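Flagellar biosynthesis protein FlhA (Bacillus subtilis, PDB 3MIX) helps export flagellar proteins by type III secretion, acting as an adaptor for delivery of late building blocks, and is represented by its cytosolic domain. Local coordinates at residues A[103-115]-A[177-189]. Residues are numbered along the deposited sequence; the frame is centred on the assembly and turned at random.
Sequences EYRLKIKGNEVAK and HITEKIKQHAHEL
Lys181 reaches from helix 170-189 to the outer strand of a hairpin, where its NZ donates to Val113 O at 2.9 Å, tilted 21° from the carbonyl plane. The chain bends at chi2, chi3 and chi4 to get there, laying CG against Ala114 CB (3.7 Å). One helical turn before it, the His177 ring points its edge at the tyrosine: ND1 and Tyr104 OH share a short 2.5 Å hydrogen bond, the rings rim to rim with planes at 73°. One turn after it comes His185, and Val113 CG1 sits over one face of its ring, a CH-pi contact 3.7 Å from the centroid. Between the two histidines Leu106 lays CD2 against Lys181 CB (3.9 Å); farther on, Ile108 puts CD1 against His185 CB and CG2 on Leu189 CD2 (4.1 Å).

A second shell fixes the parts. Glu188 OE2 accepts a nearly straight bond (170°) from His185 ND1, while a water joins Glu188 OE1 to Ile108 O and Asn111 ND2, from the two end residues of the type I' turn. A classic beta bulge sets both Val113 and Ala114 opposite Leu106. Beyond, helix 69-84 packs on Thr179 and Ile182.

With an alanine in place of Lys181, Val113 O would probably lose its donor from the helix and Ala114 CB part of its cover. Polar links thus tie helix to hairpin at both ends of the contact, one of them through a water, and midway, with aliphatic packing between.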
loop_
_atom_site.group_PDB
_atom_site.type_symbol
_atom_site.label_atom_id
_atom_site.label_comp_id
_atom_site.label_asym_id
_atom_site.label_seq_id
_atom_site.Cartn_x
_atom_site.Cartn_y
_atom_site.Cartn_z
ATOM N N GLU A 103 -5.211 -18.073 -18.630
ATOM C CA GLU A 103 -5.429 -17.464 -17.318
ATOM C C GLU A 103 -4.149 -17.224 -16.519
ATOM O O GLU A 103 -3.277 -18.091 -16.455
ATOM C CB GLU A 103 -6.382 -18.316 -16.482
ATOM C CG GLU A 103 -7.364 -17.502 -15.670
ATOM C CD GLU A 103 -8.619 -17.153 -16.462
ATOM O OE1 GLU A 103 -8.537 -16.306 -17.384
ATOM O OE2 GLU A 103 -9.692 -17.726 -16.156
ATOM N N TYR A 104 -4.051 -16.045 -15.911
ATOM C CA TYR A 104 -3.034 -15.811 -14.901
ATOM C C TYR A 104 -3.665 -15.410 -13.579
ATOM O O TYR A 104 -4.794 -14.911 -13.539
ATOM C CB TYR A 104 -1.997 -14.775 -15.351
ATOM C CG TYR A 104 -2.523 -13.363 -15.448
ATOM C CD1 TYR A 104 -2.574 -12.539 -14.319
ATOM C CD2 TYR A 104 -2.953 -12.842 -16.669
ATOM C CE1 TYR A 104 -3.054 -11.237 -14.401
ATOM C CE2 TYR A 104 -3.433 -11.542 -16.766
ATOM C CZ TYR A 104 -3.476 -10.742 -15.622
ATOM O OH TYR A 104 -3.947 -9.455 -15.697
ATOM N N ARG A 105 -2.905 -15.614 -12.513
ATOM C CA ARG A 105 -3.339 -15.340 -11.155
ATOM C C ARG A 105 -2.168 -14.779 -10.328
ATOM O O ARG A 105 -1.035 -15.243 -10.458
ATOM C CB ARG A 105 -3.829 -16.644 -10.551
ATOM C CG ARG A 105 -4.692 -16.511 -9.337
ATOM C CD ARG A 105 -5.111 -17.898 -8.874
ATOM N NE ARG A 105 -5.431 -17.921 -7.447
ATOM C CZ ARG A 105 -5.295 -18.992 -6.664
ATOM N NH1 ARG A 105 -4.817 -20.134 -7.161
ATOM N NH2 ARG A 105 -5.621 -18.916 -5.374
ATOM N N LEU A 106 -2.437 -13.770 -9.499
ATOM C CA LEU A 106 -1.422 -13.198 -8.604
ATOM C C LEU A 106 -1.809 -13.357 -7.143
ATOM O O LEU A 106 -2.927 -13.034 -6.744
ATOM C CB LEU A 106 -1.161 -11.716 -8.908
ATOM C CG LEU A 106 0.022 -11.086 -8.141
ATOM C CD1 LEU A 106 1.388 -11.519 -8.720
ATOM C CD2 LEU A 106 -0.085 -9.584 -8.115
ATOM N N LYS A 107 -0.874 -13.855 -6.351
ATOM C CA LYS A 107 -1.084 -14.013 -4.920
ATOM C C LYS A 107 -0.051 -13.209 -4.166
ATOM O O LYS A 107 1.095 -13.110 -4.589
ATOM C CB LYS A 107 -1.016 -15.487 -4.509
ATOM C CG LYS A 107 -1.934 -16.393 -5.337
ATOM C CD LYS A 107 -1.709 -17.895 -5.075
ATOM C CE LYS A 107 -2.301 -18.332 -3.727
ATOM N NZ LYS A 107 -2.699 -19.780 -3.710
ATOM N N ILE A 108 -0.473 -12.618 -3.058
ATOM C CA ILE A 108 0.431 -11.899 -2.180
ATOM C C ILE A 108 0.262 -12.416 -0.762
ATOM O O ILE A 108 -0.819 -12.349 -0.190
ATOM C CB ILE A 108 0.229 -10.352 -2.279
ATOM C CG1 ILE A 108 0.836 -9.831 -3.601
ATOM C CG2 ILE A 108 0.837 -9.635 -1.045
ATOM C CD1 ILE A 108 0.485 -8.408 -3.936
ATOM N N LYS A 109 1.329 -12.970 -0.211
ATOM C CA LYS A 109 1.322 -13.420 1.173
ATOM C C LYS A 109 0.236 -14.496 1.354
ATOM O O LYS A 109 -0.446 -14.542 2.378
ATOM C CB LYS A 109 1.085 -12.217 2.098
ATOM C CG LYS A 109 2.127 -11.996 3.181
ATOM C CD LYS A 109 3.490 -11.568 2.635
ATOM C CE LYS A 109 4.509 -11.458 3.792
ATOM N NZ LYS A 109 5.872 -10.890 3.400
ATOM N N GLY A 110 0.067 -15.343 0.340
ATOM C CA GLY A 110 -0.876 -16.460 0.413
ATOM C C GLY A 110 -2.262 -16.196 -0.136
ATOM O O GLY A 110 -3.012 -17.128 -0.329
ATOM N N ASN A 111 -2.618 -14.936 -0.393
ATOM C CA ASN A 111 -3.974 -14.617 -0.869
ATOM C C ASN A 111 -4.016 -14.190 -2.322
ATOM O O ASN A 111 -3.178 -13.408 -2.768
ATOM C CB ASN A 111 -4.604 -13.495 -0.039
ATOM C CG ASN A 111 -4.493 -13.721 1.448
ATOM O OD1 ASN A 111 -5.006 -14.706 1.981
ATOM N ND2 ASN A 111 -3.833 -12.791 2.140
ATOM N N GLU A 112 -5.004 -14.683 -3.058
ATOM C CA GLU A 112 -5.229 -14.220 -4.422
ATOM C C GLU A 112 -5.664 -12.762 -4.386
ATOM O O GLU A 112 -6.606 -12.414 -3.686
ATOM C CB GLU A 112 -6.290 -15.068 -5.122
ATOM C CG GLU A 112 -6.671 -14.541 -6.496
ATOM C CD GLU A 112 -7.595 -15.473 -7.257
ATOM O OE1 GLU A 112 -7.760 -16.633 -6.834
ATOM O OE2 GLU A 112 -8.156 -15.044 -8.285
ATOM N N VAL A 113 -4.974 -11.912 -5.139
ATOM C CA VAL A 113 -5.300 -10.490 -5.174
ATOM C C VAL A 113 -5.694 -10.066 -6.569
ATOM O O VAL A 113 -6.197 -8.971 -6.772
ATOM C CB VAL A 113 -4.124 -9.590 -4.652
ATOM C CG1 VAL A 113 -3.869 -9.852 -3.174
ATOM C CG2 VAL A 113 -2.841 -9.776 -5.484
ATOM N N ALA A 114 -5.434 -10.926 -7.542
ATOM C CA ALA A 114 -5.746 -10.612 -8.923
ATOM C C ALA A 114 -5.792 -11.863 -9.767
ATOM O O ALA A 114 -5.053 -12.811 -9.530
ATOM C CB ALA A 114 -4.723 -9.641 -9.491
ATOM N N LYS A 115 -6.677 -11.854 -10.753
ATOM C CA LYS A 115 -6.634 -12.838 -11.823
ATOM C C LYS A 115 -6.998 -12.175 -13.132
ATOM O O LYS A 115 -7.617 -11.105 -13.151
ATOM C CB LYS A 115 -7.505 -14.070 -11.523
ATOM C CG LYS A 115 -8.993 -13.818 -11.327
ATOM C CD LYS A 115 -9.692 -15.125 -10.947
ATOM C CE LYS A 115 -11.087 -14.883 -10.387
ATOM N NZ LYS A 115 -11.520 -15.988 -9.492
ATOM N N HIS A 177 -0.929 -4.508 -14.459
ATOM C CA HIS A 177 -1.775 -5.217 -13.495
ATOM C C HIS A 177 -1.026 -5.707 -12.226
ATOM O O HIS A 177 -1.516 -5.550 -11.094
ATOM C CB HIS A 177 -2.517 -6.363 -14.166
ATOM C CG HIS A 177 -3.713 -6.820 -13.402
ATOM N ND1 HIS A 177 -4.328 -8.027 -13.634
ATOM C CD2 HIS A 177 -4.387 -6.245 -12.377
ATOM C CE1 HIS A 177 -5.345 -8.167 -12.803
ATOM N NE2 HIS A 177 -5.397 -7.104 -12.022
ATOM N N ILE A 178 0.162 -6.274 -12.414
ATOM C CA ILE A 178 0.985 -6.713 -11.296
ATOM C C ILE A 178 1.439 -5.519 -10.468
ATOM O O ILE A 178 1.304 -5.546 -9.239
ATOM C CB ILE A 178 2.196 -7.543 -11.758
ATOM C CG1 ILE A 178 1.731 -8.911 -12.270
ATOM C CG2 ILE A 178 3.212 -7.725 -10.615
ATOM C CD1 ILE A 178 2.772 -9.610 -13.119
ATOM N N THR A 179 1.956 -4.480 -11.133
ATOM C CA THR A 179 2.438 -3.291 -10.435
ATOM C C THR A 179 1.366 -2.550 -9.639
ATOM O O THR A 179 1.609 -2.121 -8.510
ATOM C CB THR A 179 3.410 -2.318 -11.274
ATOM O OG1 THR A 179 2.910 -0.970 -11.305
ATOM C CG2 THR A 179 3.659 -2.775 -12.626
ATOM N N GLU A 180 0.187 -2.417 -10.224
ATOM C CA GLU A 180 -0.950 -1.823 -9.530
ATOM C C GLU A 180 -1.383 -2.667 -8.342
ATOM O O GLU A 180 -1.765 -2.127 -7.314
ATOM C CB GLU A 180 -2.137 -1.609 -10.475
ATOM C CG GLU A 180 -1.913 -0.559 -11.582
ATOM C CD GLU A 180 -1.472 0.815 -11.070
ATOM O OE1 GLU A 180 -2.078 1.332 -10.104
ATOM O OE2 GLU A 180 -0.526 1.396 -11.667
ATOM N N LYS A 181 -1.338 -3.986 -8.476
ATOM C CA LYS A 181 -1.743 -4.850 -7.357
ATOM C C LYS A 181 -0.748 -4.849 -6.232
ATOM O O LYS A 181 -1.136 -4.863 -5.074
ATOM C CB LYS A 181 -2.063 -6.281 -7.792
ATOM C CG LYS A 181 -3.552 -6.586 -7.680
ATOM C CD LYS A 181 -4.364 -5.880 -8.720
ATOM C CE LYS A 181 -5.613 -5.221 -8.120
ATOM N NZ LYS A 181 -6.345 -6.088 -7.139
ATOM N N ILE A 182 0.532 -4.819 -6.571
ATOM C CA ILE A 182 1.579 -4.706 -5.565
ATOM C C ILE A 182 1.458 -3.382 -4.816
ATOM O O ILE A 182 1.648 -3.332 -3.589
ATOM C CB ILE A 182 2.975 -4.910 -6.183
ATOM C CG1 ILE A 182 3.127 -6.382 -6.605
ATOM C CG2 ILE A 182 4.059 -4.569 -5.193
ATOM C CD1 ILE A 182 4.391 -6.676 -7.387
ATOM N N LYS A 183 1.113 -2.323 -5.552
ATOM C CA LYS A 183 0.925 -0.998 -4.955
ATOM C C LYS A 183 -0.234 -1.016 -3.968
ATOM O O LYS A 183 -0.124 -0.457 -2.889
ATOM C CB LYS A 183 0.710 0.074 -6.030
ATOM C CG LYS A 183 2.021 0.536 -6.669
ATOM C CD LYS A 183 1.785 1.329 -7.936
ATOM C CE LYS A 183 1.071 2.630 -7.644
ATOM N NZ LYS A 183 0.861 3.425 -8.894
ATOM N N GLN A 184 -1.311 -1.706 -4.323
ATOM C CA GLN A 184 -2.467 -1.779 -3.450
ATOM C C GLN A 184 -2.152 -2.577 -2.172
ATOM O O GLN A 184 -2.815 -2.389 -1.147
ATOM C CB GLN A 184 -3.655 -2.394 -4.201
ATOM C CG GLN A 184 -4.960 -2.518 -3.388
ATOM C CD GLN A 184 -6.092 -3.240 -4.132
ATOM O OE1 GLN A 184 -7.058 -3.708 -3.512
ATOM N NE2 GLN A 184 -5.977 -3.340 -5.462
ATOM N N HIS A 185 -1.160 -3.478 -2.249
ATOM C CA HIS A 185 -0.849 -4.382 -1.150
ATOM C C HIS A 185 0.563 -4.201 -0.589
ATOM O O HIS A 185 1.021 -5.048 0.176
ATOM C CB HIS A 185 -1.083 -5.847 -1.581
ATOM C CG HIS A 185 -2.520 -6.157 -1.891
ATOM N ND1 HIS A 185 -3.445 -6.455 -0.912
ATOM C CD2 HIS A 185 -3.202 -6.172 -3.067
ATOM C CE1 HIS A 185 -4.629 -6.649 -1.468
ATOM N NE2 HIS A 185 -4.507 -6.486 -2.774
ATOM N N ALA A 186 1.235 -3.095 -0.952
ATOM C CA ALA A 186 2.644 -2.840 -0.562
ATOM C C ALA A 186 2.858 -2.950 0.922
ATOM O O ALA A 186 3.920 -3.395 1.378
ATOM C CB ALA A 186 3.121 -1.438 -1.057
ATOM N N HIS A 187 1.853 -2.534 1.685
ATOM C CA HIS A 187 1.961 -2.517 3.127
ATOM C C HIS A 187 2.013 -3.934 3.685
ATOM O O HIS A 187 2.531 -4.136 4.781
ATOM C CB HIS A 187 0.793 -1.735 3.726
ATOM C CG HIS A 187 -0.553 -2.344 3.461
ATOM N ND1 HIS A 187 -1.251 -2.136 2.287
ATOM C CD2 HIS A 187 -1.339 -3.129 4.228
ATOM C CE1 HIS A 187 -2.410 -2.766 2.348
ATOM N NE2 HIS A 187 -2.477 -3.395 3.507
ATOM N N GLU A 188 1.482 -4.904 2.925
ATOM C CA GLU A 188 1.563 -6.313 3.288
ATOM C C GLU A 188 2.930 -6.901 2.983
ATOM O O GLU A 188 3.235 -7.972 3.466
ATOM C CB GLU A 188 0.512 -7.135 2.524
ATOM C CG GLU A 188 -0.913 -6.997 3.063
ATOM C CD GLU A 188 -1.921 -7.578 2.108
ATOM O OE1 GLU A 188 -1.650 -8.667 1.557
ATOM O OE2 GLU A 188 -2.981 -6.947 1.881
ATOM N N LEU A 189 3.740 -6.213 2.167
ATOM C CA LEU A 189 5.040 -6.746 1.709
ATOM C C LEU A 189 6.276 -6.155 2.394
ATOM O O LEU A 189 7.392 -6.641 2.200
ATOM C CB LEU A 189 5.167 -6.593 0.179
ATOM C CG LEU A 189 4.292 -7.502 -0.697
ATOM C CD1 LEU A 189 4.189 -6.930 -2.156
ATOM C CD2 LEU A 189 4.837 -8.929 -0.727
HETATM O O HOH W 1 -2.730 -10.674 0.682
#